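Local coordinates for proto-oncogene tyrosine-protein kinase receptor Ret (Danio rerio, PDB 7AMK) that serves as a receptor tyrosine kinase whose extracellular cadherin-like domains probably take part in recognising GDNF bound to its co-receptor GFR alpha 1, at residues A[119-133]-A[154-168]. The protein carries 4 engineered substitutions. Residues are numbered along the deposited sequence; the frame is centred on the assembly and turned at random.
Sequences PSCGQVELSTLCFPE and RFTHMSICPNYTISY. With NAG (2-acetamido-2-deoxy-beta-D-glucopyranose), chain P.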
ATOM      1  N   PRO A 119     -16.177   6.421 -66.593  1.00 35.53           N
ATOM      2  CA  PRO A 119     -15.508   7.612 -67.125  1.00 37.22           C
ATOM      3  C   PRO A 119     -14.606   7.260 -68.297  1.00 41.93           C
ATOM      4  O   PRO A 119     -14.114   6.134 -68.420  1.00 35.73           O
ATOM      5  CB  PRO A 119     -14.694   8.119 -65.932  1.00 34.55           C
ATOM      6  CG  PRO A 119     -14.372   6.880 -65.167  1.00 35.99           C
ATOM      7  CD  PRO A 119     -15.613   5.999 -65.296  1.00 33.07           C
ATOM      8  N   SER A 120     -14.415   8.239 -69.179  1.00 40.69           N
ATOM      9  CA  SER A 120     -13.489   8.108 -70.299  1.00 42.82           C
ATOM     10  C   SER A 120     -12.042   8.238 -69.826  1.00 38.39           C
ATOM     11  O   SER A 120     -11.758   8.886 -68.813  1.00 35.35           O
ATOM     12  CB  SER A 120     -13.782   9.175 -71.358  1.00 42.26           C
ATOM     13  OG  SER A 120     -12.927   9.020 -72.473  1.00 48.86           O
ATOM     14  N   CYS A 121     -11.120   7.636 -70.596  1.00 39.19           N
ATOM     15  CA  CYS A 121      -9.719   7.623 -70.189  1.00 42.84           C
ATOM     16  C   CYS A 121      -9.187   9.028 -70.015  1.00 37.06           C
ATOM     17  O   CYS A 121      -8.431   9.295 -69.080  1.00 39.99           O
ATOM     18  CB  CYS A 121      -8.835   6.870 -71.183  1.00 42.60           C
ATOM     19  SG  CYS A 121      -7.065   6.845 -70.599  1.00 57.89           S
ATOM     20  N   GLY A 122      -9.563   9.941 -70.904  1.00 38.39           N
ATOM     21  CA  GLY A 122      -9.190  11.323 -70.683  1.00 39.53           C
ATOM     22  C   GLY A 122      -9.822  11.946 -69.450  1.00 42.57           C
ATOM     23  O   GLY A 122      -9.427  13.054 -69.073  1.00 44.30           O
ATOM     24  N   GLN A 123     -10.788  11.274 -68.813  1.00 41.96           N
ATOM     25  CA  GLN A 123     -11.395  11.800 -67.591  1.00 43.14           C
ATOM     26  C   GLN A 123     -10.770  11.256 -66.302  1.00 34.26           C
ATOM     27  O   GLN A 123     -11.119  11.723 -65.215  1.00 33.89           O
ATOM     28  CB  GLN A 123     -12.900  11.524 -67.599  1.00 36.21           C
ATOM     29  CG  GLN A 123     -13.541  11.809 -68.961  1.00 39.85           C
ATOM     30  CD  GLN A 123     -15.031  11.537 -69.010  1.00 43.43           C
ATOM     31  OE1 GLN A 123     -15.465  10.384 -69.085  1.00 41.07           O
ATOM     32  NE2 GLN A 123     -15.828  12.604 -68.977  1.00 44.17           N
ATOM     33  N   VAL A 124      -9.840  10.317 -66.384  1.00 30.40           N
ATOM     34  CA  VAL A 124      -9.217   9.739 -65.198  1.00 35.99           C
ATOM     35  C   VAL A 124      -7.856  10.404 -64.995  1.00 39.61           C
ATOM     36  O   VAL A 124      -7.025  10.417 -65.912  1.00 34.13           O
ATOM     37  CB  VAL A 124      -9.102   8.212 -65.336  1.00 33.84           C
ATOM     38  CG1 VAL A 124      -8.430   7.561 -64.122  1.00 29.48           C
ATOM     39  CG2 VAL A 124     -10.488   7.623 -65.550  1.00 42.38           C
ATOM     40  N   GLU A 125      -7.643  10.991 -63.808  1.00 28.41           N
ATOM     41  CA  GLU A 125      -6.324  11.492 -63.428  1.00 31.25           C
ATOM     42  C   GLU A 125      -5.352  10.334 -63.230  1.00 30.91           C
ATOM     43  O   GLU A 125      -5.713   9.287 -62.678  1.00 26.25           O
ATOM     44  CB  GLU A 125      -6.402  12.311 -62.131  1.00 29.49           C
ATOM     45  CG  GLU A 125      -7.485  13.377 -62.085  1.00 32.77           C
ATOM     46  N   LEU A 126      -4.104  10.543 -63.662  1.00 26.42           N
ATOM     47  CA  LEU A 126      -3.098   9.491 -63.583  1.00 25.34           C
ATOM     48  C   LEU A 126      -3.022   8.919 -62.184  1.00 25.78           C
ATOM     49  O   LEU A 126      -2.890   7.703 -62.015  1.00 22.49           O
ATOM     50  CB  LEU A 126      -1.719  10.012 -64.012  1.00 26.16           C
ATOM     51  CG  LEU A 126      -1.565  10.205 -65.530  1.00 37.99           C
ATOM     52  CD1 LEU A 126      -0.118  10.476 -65.937  1.00 41.40           C
ATOM     53  CD2 LEU A 126      -2.134   9.018 -66.320  1.00 36.45           C
ATOM     54  N   SER A 127      -3.127   9.780 -61.168  1.00 23.97           N
ATOM     55  CA  SER A 127      -3.047   9.289 -59.799  1.00 30.49           C
ATOM     56  C   SER A 127      -4.157   8.285 -59.500  1.00 23.66           C
ATOM     57  O   SER A 127      -3.906   7.252 -58.873  1.00 22.34           O
ATOM     58  CB  SER A 127      -3.082  10.460 -58.814  1.00 26.34           C
ATOM     59  OG  SER A 127      -4.255  11.216 -58.973  1.00 32.63           O
ATOM     60  N   THR A 128      -5.383   8.557 -59.976  1.00 26.44           N
ATOM     61  CA  THR A 128      -6.486   7.619 -59.781  1.00 22.76           C
ATOM     62  C   THR A 128      -6.250   6.331 -60.556  1.00 28.44           C
ATOM     63  O   THR A 128      -6.548   5.242 -60.056  1.00 26.71           O
ATOM     64  CB  THR A 128      -7.819   8.244 -60.228  1.00 31.38           C
ATOM     65  OG1 THR A 128      -7.977   9.547 -59.655  1.00 29.15           O
ATOM     66  CG2 THR A 128      -8.992   7.360 -59.794  1.00 26.16           C
ATOM     67  N   LEU A 129      -5.761   6.439 -61.798  1.00 28.74           N
ATOM     68  CA  LEU A 129      -5.469   5.242 -62.582  1.00 21.78           C
ATOM     69  C   LEU A 129      -4.480   4.338 -61.859  1.00 23.24           C
ATOM     70  O   LEU A 129      -4.609   3.105 -61.887  1.00 22.59           O
ATOM     71  CB  LEU A 129      -4.915   5.636 -63.951  1.00 23.41           C
ATOM     72  CG  LEU A 129      -4.322   4.493 -64.790  1.00 31.45           C
ATOM     73  CD1 LEU A 129      -5.375   3.423 -65.165  1.00 28.56           C
ATOM     74  CD2 LEU A 129      -3.644   5.032 -66.041  1.00 27.11           C
ATOM     75  N   CYS A 130      -3.496   4.943 -61.204  1.00 23.98           N
ATOM     76  CA  CYS A 130      -2.401   4.275 -60.524  1.00 19.23           C
ATOM     77  C   CYS A 130      -2.797   3.679 -59.171  1.00 19.67           C
ATOM     78  O   CYS A 130      -2.462   2.525 -58.877  1.00 19.47           O
ATOM     79  CB  CYS A 130      -1.263   5.283 -60.349  1.00 22.95           C
ATOM     80  SG  CYS A 130      -0.256   5.426 -61.849  1.00 21.86           S
ATOM     81  N   PHE A 131      -3.481   4.455 -58.328  1.00 21.42           N
ATOM     82  CA  PHE A 131      -3.658   4.084 -56.931  1.00 25.51           C
ATOM     83  C   PHE A 131      -5.078   4.358 -56.472  1.00 30.11           C
ATOM     84  O   PHE A 131      -5.639   5.415 -56.781  1.00 34.55           O
ATOM     85  CB  PHE A 131      -2.704   4.845 -56.003  1.00 16.50           C
ATOM     86  CG  PHE A 131      -1.253   4.582 -56.255  1.00 16.40           C
ATOM     87  CD1 PHE A 131      -0.654   3.400 -55.827  1.00 15.67           C
ATOM     88  CD2 PHE A 131      -0.465   5.541 -56.867  1.00 17.20           C
ATOM     89  CE1 PHE A 131       0.698   3.182 -56.041  1.00 15.73           C
ATOM     90  CE2 PHE A 131       0.898   5.321 -57.074  1.00 17.80           C
ATOM     91  CZ  PHE A 131       1.472   4.134 -56.668  1.00 16.51           C
ATOM     92  N   PRO A 132      -5.663   3.442 -55.699  1.00 37.66           N
ATOM     93  CA  PRO A 132      -6.970   3.712 -55.088  1.00 35.72           C
ATOM     94  C   PRO A 132      -6.973   5.031 -54.335  1.00 32.88           C
ATOM     95  O   PRO A 132      -5.945   5.526 -53.870  1.00 37.29           O
ATOM     96  CB  PRO A 132      -7.167   2.538 -54.132  1.00 32.27           C
ATOM     97  CG  PRO A 132      -6.301   1.440 -54.700  1.00 41.38           C
ATOM     98  CD  PRO A 132      -5.134   2.113 -55.351  1.00 31.57           C
ATOM     99  N   GLU A 133      -8.168   5.598 -54.217  1.00 45.65           N
ATOM    100  CA  GLU A 133      -8.315   6.898 -53.578  1.00 44.24           C
ATOM    101  C   GLU A 133      -7.724   6.890 -52.171  1.00 52.86           C
ATOM    102  O   GLU A 133      -6.850   7.703 -51.843  1.00 49.25           O
ATOM    103  CB  GLU A 133      -9.790   7.281 -53.568  1.00 40.11           C
ATOM    104  CG  GLU A 133     -10.380   7.358 -54.966  1.00 50.05           C
ATOM    105  CD  GLU A 133     -10.738   6.003 -55.540  1.00 57.56           C
ATOM    106  OE1 GLU A 133     -10.960   5.061 -54.743  1.00 60.29           O
ATOM    107  OE2 GLU A 133     -10.802   5.882 -56.787  1.00 54.53           O
ATOM    108  N   ARG A 154      -4.996  -1.399 -60.921  1.00 23.30           N
ATOM    109  CA  ARG A 154      -6.426  -1.119 -60.806  1.00 26.68           C
ATOM    110  C   ARG A 154      -7.098  -1.718 -62.037  1.00 27.59           C
ATOM    111  O   ARG A 154      -7.149  -1.112 -63.100  1.00 26.19           O
ATOM    112  CB  ARG A 154      -6.690   0.373 -60.650  1.00 24.24           C
ATOM    113  CG  ARG A 154      -6.011   0.975 -59.404  1.00 22.80           C
ATOM    114  CD  ARG A 154      -6.748   2.220 -58.908  1.00 39.46           C
ATOM    115  NE  ARG A 154      -8.184   2.008 -58.699  1.00 37.74           N
ATOM    116  CZ  ARG A 154      -9.029   2.971 -58.349  1.00 40.53           C
ATOM    117  NH1 ARG A 154      -8.618   4.218 -58.184  1.00 34.65           N
ATOM    118  NH2 ARG A 154     -10.315   2.676 -58.162  1.00 39.48           N
ATOM    119  N   PHE A 155      -7.598  -2.950 -61.887  1.00 27.21           N
ATOM    120  CA  PHE A 155      -8.174  -3.688 -63.013  1.00 29.40           C
ATOM    121  C   PHE A 155      -9.208  -2.867 -63.779  1.00 35.51           C
ATOM    122  O   PHE A 155      -9.197  -2.849 -65.014  1.00 40.59           O
ATOM    123  CB  PHE A 155      -8.789  -4.995 -62.513  1.00 30.62           C
ATOM    124  CG  PHE A 155      -7.761  -6.038 -62.109  1.00 28.77           C
ATOM    125  CD1 PHE A 155      -6.440  -5.902 -62.482  1.00 29.45           C
ATOM    126  CD2 PHE A 155      -8.132  -7.164 -61.389  1.00 28.93           C
ATOM    127  CE1 PHE A 155      -5.498  -6.860 -62.117  1.00 35.09           C
ATOM    128  CE2 PHE A 155      -7.211  -8.128 -61.039  1.00 19.68           C
ATOM    129  CZ  PHE A 155      -5.890  -7.975 -61.395  1.00 26.36           C
ATOM    130  N   THR A 156     -10.093  -2.161 -63.071  1.00 33.49           N
ATOM    131  CA  THR A 156     -11.171  -1.438 -63.750  1.00 40.04           C
ATOM    132  C   THR A 156     -10.630  -0.306 -64.626  1.00 42.68           C
ATOM    133  O   THR A 156     -11.140  -0.057 -65.728  1.00 43.58           O
ATOM    134  CB  THR A 156     -12.172  -0.903 -62.717  1.00 40.29           C
ATOM    135  OG1 THR A 156     -11.471  -0.186 -61.691  1.00 43.07           O
ATOM    136  CG2 THR A 156     -12.945  -2.065 -62.069  1.00 32.92           C
ATOM    137  N   HIS A 157      -9.584   0.372 -64.167  1.00 36.78           N
ATOM    138  CA  HIS A 157      -9.101   1.550 -64.872  1.00 33.92           C
ATOM    139  C   HIS A 157      -8.191   1.216 -66.047  1.00 43.37           C
ATOM    140  O   HIS A 157      -8.132   1.981 -67.016  1.00 40.80           O
ATOM    141  CB  HIS A 157      -8.398   2.465 -63.885  1.00 31.89           C
ATOM    142  CG  HIS A 157      -9.332   3.081 -62.895  1.00 41.36           C
ATOM    143  ND1 HIS A 157      -9.871   2.375 -61.840  1.00 45.53           N
ATOM    144  CD2 HIS A 157      -9.868   4.323 -62.831  1.00 39.69           C
ATOM    145  CE1 HIS A 157     -10.669   3.166 -61.147  1.00 45.56           C
ATOM    146  NE2 HIS A 157     -10.684   4.355 -61.727  1.00 48.99           N
ATOM    147  N   MET A 158      -7.488   0.088 -66.003  1.00 56.58           N
ATOM    148  CA  MET A 158      -6.678  -0.273 -67.158  1.00 58.77           C
ATOM    149  C   MET A 158      -7.542  -0.668 -68.352  1.00 59.33           C
ATOM    150  O   MET A 158      -7.059  -0.642 -69.490  1.00 58.61           O
ATOM    151  CB  MET A 158      -5.686  -1.380 -66.775  1.00 55.76           C
ATOM    152  CG  MET A 158      -4.647  -0.908 -65.728  1.00 58.53           C
ATOM    153  SD  MET A 158      -3.568  -2.174 -65.002  1.00 73.44           S
ATOM    154  CE  MET A 158      -2.529  -2.626 -66.390  1.00 62.48           C
ATOM    155  N   SER A 159      -8.815  -1.008 -68.121  1.00 48.88           N
ATOM    156  CA  SER A 159      -9.766  -1.195 -69.219  1.00 45.76           C
ATOM    157  C   SER A 159     -10.294   0.133 -69.765  1.00 46.27           C
ATOM    158  O   SER A 159     -10.666   0.220 -70.943  1.00 44.08           O
ATOM    159  CB  SER A 159     -10.943  -2.054 -68.755  1.00 40.22           C
ATOM    160  OG  SER A 159     -12.036  -1.923 -69.662  1.00 53.67           O
ATOM    161  N   ILE A 160     -10.363   1.161 -68.922  1.00 43.41           N
ATOM    162  CA  ILE A 160     -10.682   2.505 -69.382  1.00 32.16           C
ATOM    163  C   ILE A 160      -9.526   3.097 -70.182  1.00 45.29           C
ATOM    164  O   ILE A 160      -9.746   3.868 -71.122  1.00 44.00           O
ATOM    165  CB  ILE A 160     -11.016   3.389 -68.173  1.00 42.50           C
ATOM    166  CG1 ILE A 160     -12.145   2.775 -67.340  1.00 37.28           C
ATOM    167  CG2 ILE A 160     -11.310   4.816 -68.615  1.00 39.67           C
ATOM    168  CD1 ILE A 160     -12.625   3.686 -66.241  1.00 41.34           C
ATOM    169  N   CYS A 161      -8.284   2.750 -69.831  1.00 43.02           N
ATOM    170  CA  CYS A 161      -7.076   3.271 -70.473  1.00 42.41           C
ATOM    171  C   CYS A 161      -6.241   2.147 -71.087  1.00 42.85           C
ATOM    172  O   CYS A 161      -5.067   1.972 -70.743  1.00 38.63           O
ATOM    173  CB  CYS A 161      -6.245   4.063 -69.462  1.00 40.08           C
ATOM    174  SG  CYS A 161      -6.983   5.641 -68.900  1.00 44.42           S
ATOM    175  N   PRO A 162      -6.803   1.384 -72.034  1.00 45.51           N
ATOM    176  CA  PRO A 162      -6.117   0.158 -72.486  1.00 42.38           C
ATOM    177  C   PRO A 162      -4.811   0.410 -73.216  1.00 44.38           C
ATOM    178  O   PRO A 162      -3.978  -0.505 -73.290  1.00 39.36           O
ATOM    179  CB  PRO A 162      -7.149  -0.500 -73.418  1.00 49.52           C
ATOM    180  CG  PRO A 162      -7.947   0.652 -73.956  1.00 43.96           C
ATOM    181  CD  PRO A 162      -8.064   1.608 -72.770  1.00 51.28           C
ATOM    182  N   ASN A 163      -4.606   1.608 -73.756  1.00 42.82           N
ATOM    183  CA  ASN A 163      -3.410   1.918 -74.521  1.00 44.26           C
ATOM    184  C   ASN A 163      -2.265   2.449 -73.668  1.00 43.42           C
ATOM    185  O   ASN A 163      -1.228   2.826 -74.220  1.00 35.85           O
ATOM    186  CB  ASN A 163      -3.757   2.907 -75.628  1.00 58.48           C
ATOM    187  CG  ASN A 163      -4.548   2.256 -76.735  1.00 59.64           C
ATOM    188  OD1 ASN A 163      -4.587   1.033 -76.832  1.00 66.08           O
ATOM    189  ND2 ASN A 163      -5.171   3.050 -77.581  1.00 69.36           N
ATOM    190  N   TYR A 164      -2.422   2.476 -72.346  1.00 42.00           N
ATOM    191  CA  TYR A 164      -1.358   2.881 -71.438  1.00 37.20           C
ATOM    192  C   TYR A 164      -0.631   1.645 -70.932  1.00 38.27           C
ATOM    193  O   TYR A 164      -1.261   0.626 -70.655  1.00 43.01           O
ATOM    194  CB  TYR A 164      -1.916   3.670 -70.246  1.00 32.06           C
ATOM    195  CG  TYR A 164      -2.369   5.070 -70.579  1.00 33.15           C
ATOM    196  CD1 TYR A 164      -2.140   5.609 -71.837  1.00 32.89           C
ATOM    197  CD2 TYR A 164      -3.015   5.859 -69.635  1.00 33.08           C
ATOM    198  CE1 TYR A 164      -2.539   6.880 -72.145  1.00 38.26           C
ATOM    199  CE2 TYR A 164      -3.426   7.149 -69.945  1.00 31.70           C
ATOM    200  CZ  TYR A 164      -3.181   7.648 -71.200  1.00 33.22           C
ATOM    201  OH  TYR A 164      -3.572   8.923 -71.526  1.00 36.26           O
ATOM    202  N   THR A 165       0.691   1.729 -70.811  1.00 32.27           N
ATOM    203  CA  THR A 165       1.435   0.707 -70.085  1.00 37.11           C
ATOM    204  C   THR A 165       1.686   1.192 -68.662  1.00 29.14           C
ATOM    205  O   THR A 165       1.981   2.369 -68.438  1.00 28.64           O
ATOM    206  CB  THR A 165       2.757   0.376 -70.769  1.00 30.37           C
ATOM    207  OG1 THR A 165       3.574   1.546 -70.788  1.00 48.48           O
ATOM    208  CG2 THR A 165       2.502  -0.087 -72.183  1.00 38.35           C
ATOM    209  N   ILE A 166       1.567   0.281 -67.705  1.00 28.08           N
ATOM    210  CA  ILE A 166       1.622   0.614 -66.287  1.00 26.57           C
ATOM    211  C   ILE A 166       2.526  -0.389 -65.598  1.00 27.68           C
ATOM    212  O   ILE A 166       2.272  -1.594 -65.667  1.00 36.36           O
ATOM    213  CB  ILE A 166       0.232   0.589 -65.630  1.00 30.54           C
ATOM    214  CG1 ILE A 166      -0.753   1.481 -66.368  1.00 28.60           C
ATOM    215  CG2 ILE A 166       0.324   1.038 -64.177  1.00 30.23           C
ATOM    216  CD1 ILE A 166      -2.091   1.638 -65.646  1.00 39.46           C
ATOM    217  N   SER A 167       3.564   0.092 -64.926  1.00 23.75           N
ATOM    218  CA  SER A 167       4.367  -0.792 -64.095  1.00 26.07           C
ATOM    219  C   SER A 167       4.528  -0.169 -62.708  1.00 21.93           C
ATOM    220  O   SER A 167       4.384   1.041 -62.538  1.00 23.38           O
ATOM    221  CB  SER A 167       5.716  -1.092 -64.774  1.00 23.49           C
ATOM    222  OG  SER A 167       6.507   0.064 -64.962  1.00 34.33           O
ATOM    223  N   TYR A 168       4.797  -1.004 -61.707  1.00 20.59           N
ATOM    224  CA  TYR A 168       4.945  -0.542 -60.331  1.00 18.81           C
ATOM    225  C   TYR A 168       6.305  -0.959 -59.788  1.00 18.79           C
ATOM    226  O   TYR A 168       6.891  -1.942 -60.246  1.00 19.41           O
ATOM    227  CB  TYR A 168       3.840  -1.111 -59.420  1.00 17.71           C
ATOM    228  CG  TYR A 168       2.478  -0.597 -59.747  1.00 17.69           C
ATOM    229  CD1 TYR A 168       1.691  -1.219 -60.709  1.00 18.29           C
ATOM    230  CD2 TYR A 168       1.965   0.539 -59.118  1.00 17.24           C
ATOM    231  CE1 TYR A 168       0.427  -0.746 -61.023  1.00 18.40           C
ATOM    232  CE2 TYR A 168       0.739   1.024 -59.432  1.00 17.41           C
ATOM    233  CZ  TYR A 168      -0.035   0.382 -60.395  1.00 18.19           C
ATOM    234  OH  TYR A 168      -1.285   0.871 -60.703  1.00 18.25           O
TER
HETATM  235  C1  NAG P 605      -5.903   2.396 -78.636  1.00 75.81           C
HETATM  236  C2  NAG P 605      -7.235   3.083 -78.960  1.00 74.08           C
HETATM  237  C3  NAG P 605      -7.963   2.316 -80.064  1.00 77.55           C
HETATM  238  C4  NAG P 605      -7.057   2.155 -81.281  1.00 79.58           C
HETATM  239  C5  NAG P 605      -5.744   1.494 -80.874  1.00 76.33           C
HETATM  240  C6  NAG P 605      -4.758   1.361 -82.015  1.00 72.11           C
HETATM  241  C7  NAG P 605      -8.237   4.327 -77.086  1.00 68.21           C
HETATM  242  C8  NAG P 605      -9.114   4.245 -75.871  1.00 57.32           C
HETATM  243  N2  NAG P 605      -8.067   3.188 -77.769  1.00 74.86           N
HETATM  244  O3  NAG P 605      -9.163   2.998 -80.411  1.00 74.29           O
HETATM  245  O4  NAG P 605      -7.681   1.345 -82.271  1.00 93.43           O
HETATM  246  O5  NAG P 605      -5.109   2.268 -79.846  1.00 78.12           O
HETATM  247  O6  NAG P 605      -4.043   2.565 -82.256  1.00 77.96           O
HETATM  248  O7  NAG P 605      -7.712   5.377 -77.434  1.00 66.91           O
HETATM  249  O   HOH W   1      -3.706   0.578 -62.309  1.00 22.28           O
HETATM  250  O   HOH W   2     -11.739   5.586 -59.717  1.00 37.86           O
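The C121–C161 disulfide closes one end of this contact within a calcium-binding cadherin-like domain, where helix 126-130 packs on the weakly bonded helix around 155-160 and on strand 165-168, an outer strand of the domain's sheet. The SG atoms of C121 and C161 lie 2.1 Å apart. C121 SG also approaches the Y164 ring obliquely, in a sulfur-aromatic contact, 4.3 Å from its centroid; the hydroxyl of Y164 bonds to E212. L129 fills the middle: with CG anti to the backbone N (chi1 169°), its two methyls part, CD1 reaching H157 CB at 3.4 Å and CD2 meeting the Y164 ring edge at CD2, while L129 CG lies against I166 CD1. At the far end the Y168 OH donates to C130 O, 2.7 Å away on a lone pair in the carbonyl plane, and the Y168 edge meets F131 in an offset edge-to-face pair, planes at 72°. R154, bent at chi3, shares NH1 between two acceptors: T128 O, in a bent bond (N-H...O angle 132°), and E133 OE2 at 3.1 Å, a straighter salt bridge near the guanidinium plane but above the carboxylate plane. R154 NH2 pairs with E10 of the preceding cadherin-like domain. A methionine in place of R154 would probably leave T128 O and the carboxylates of E133 and E10 without their shared cationic partner. One water joins L129 O, R154 N and Y168 OH; another links E133 OE2 to H157 NE2. The chemistry thus grades from covalent and apolar to charged and hydrated at R154, whose carboxylate partners would stabilise its positive charge.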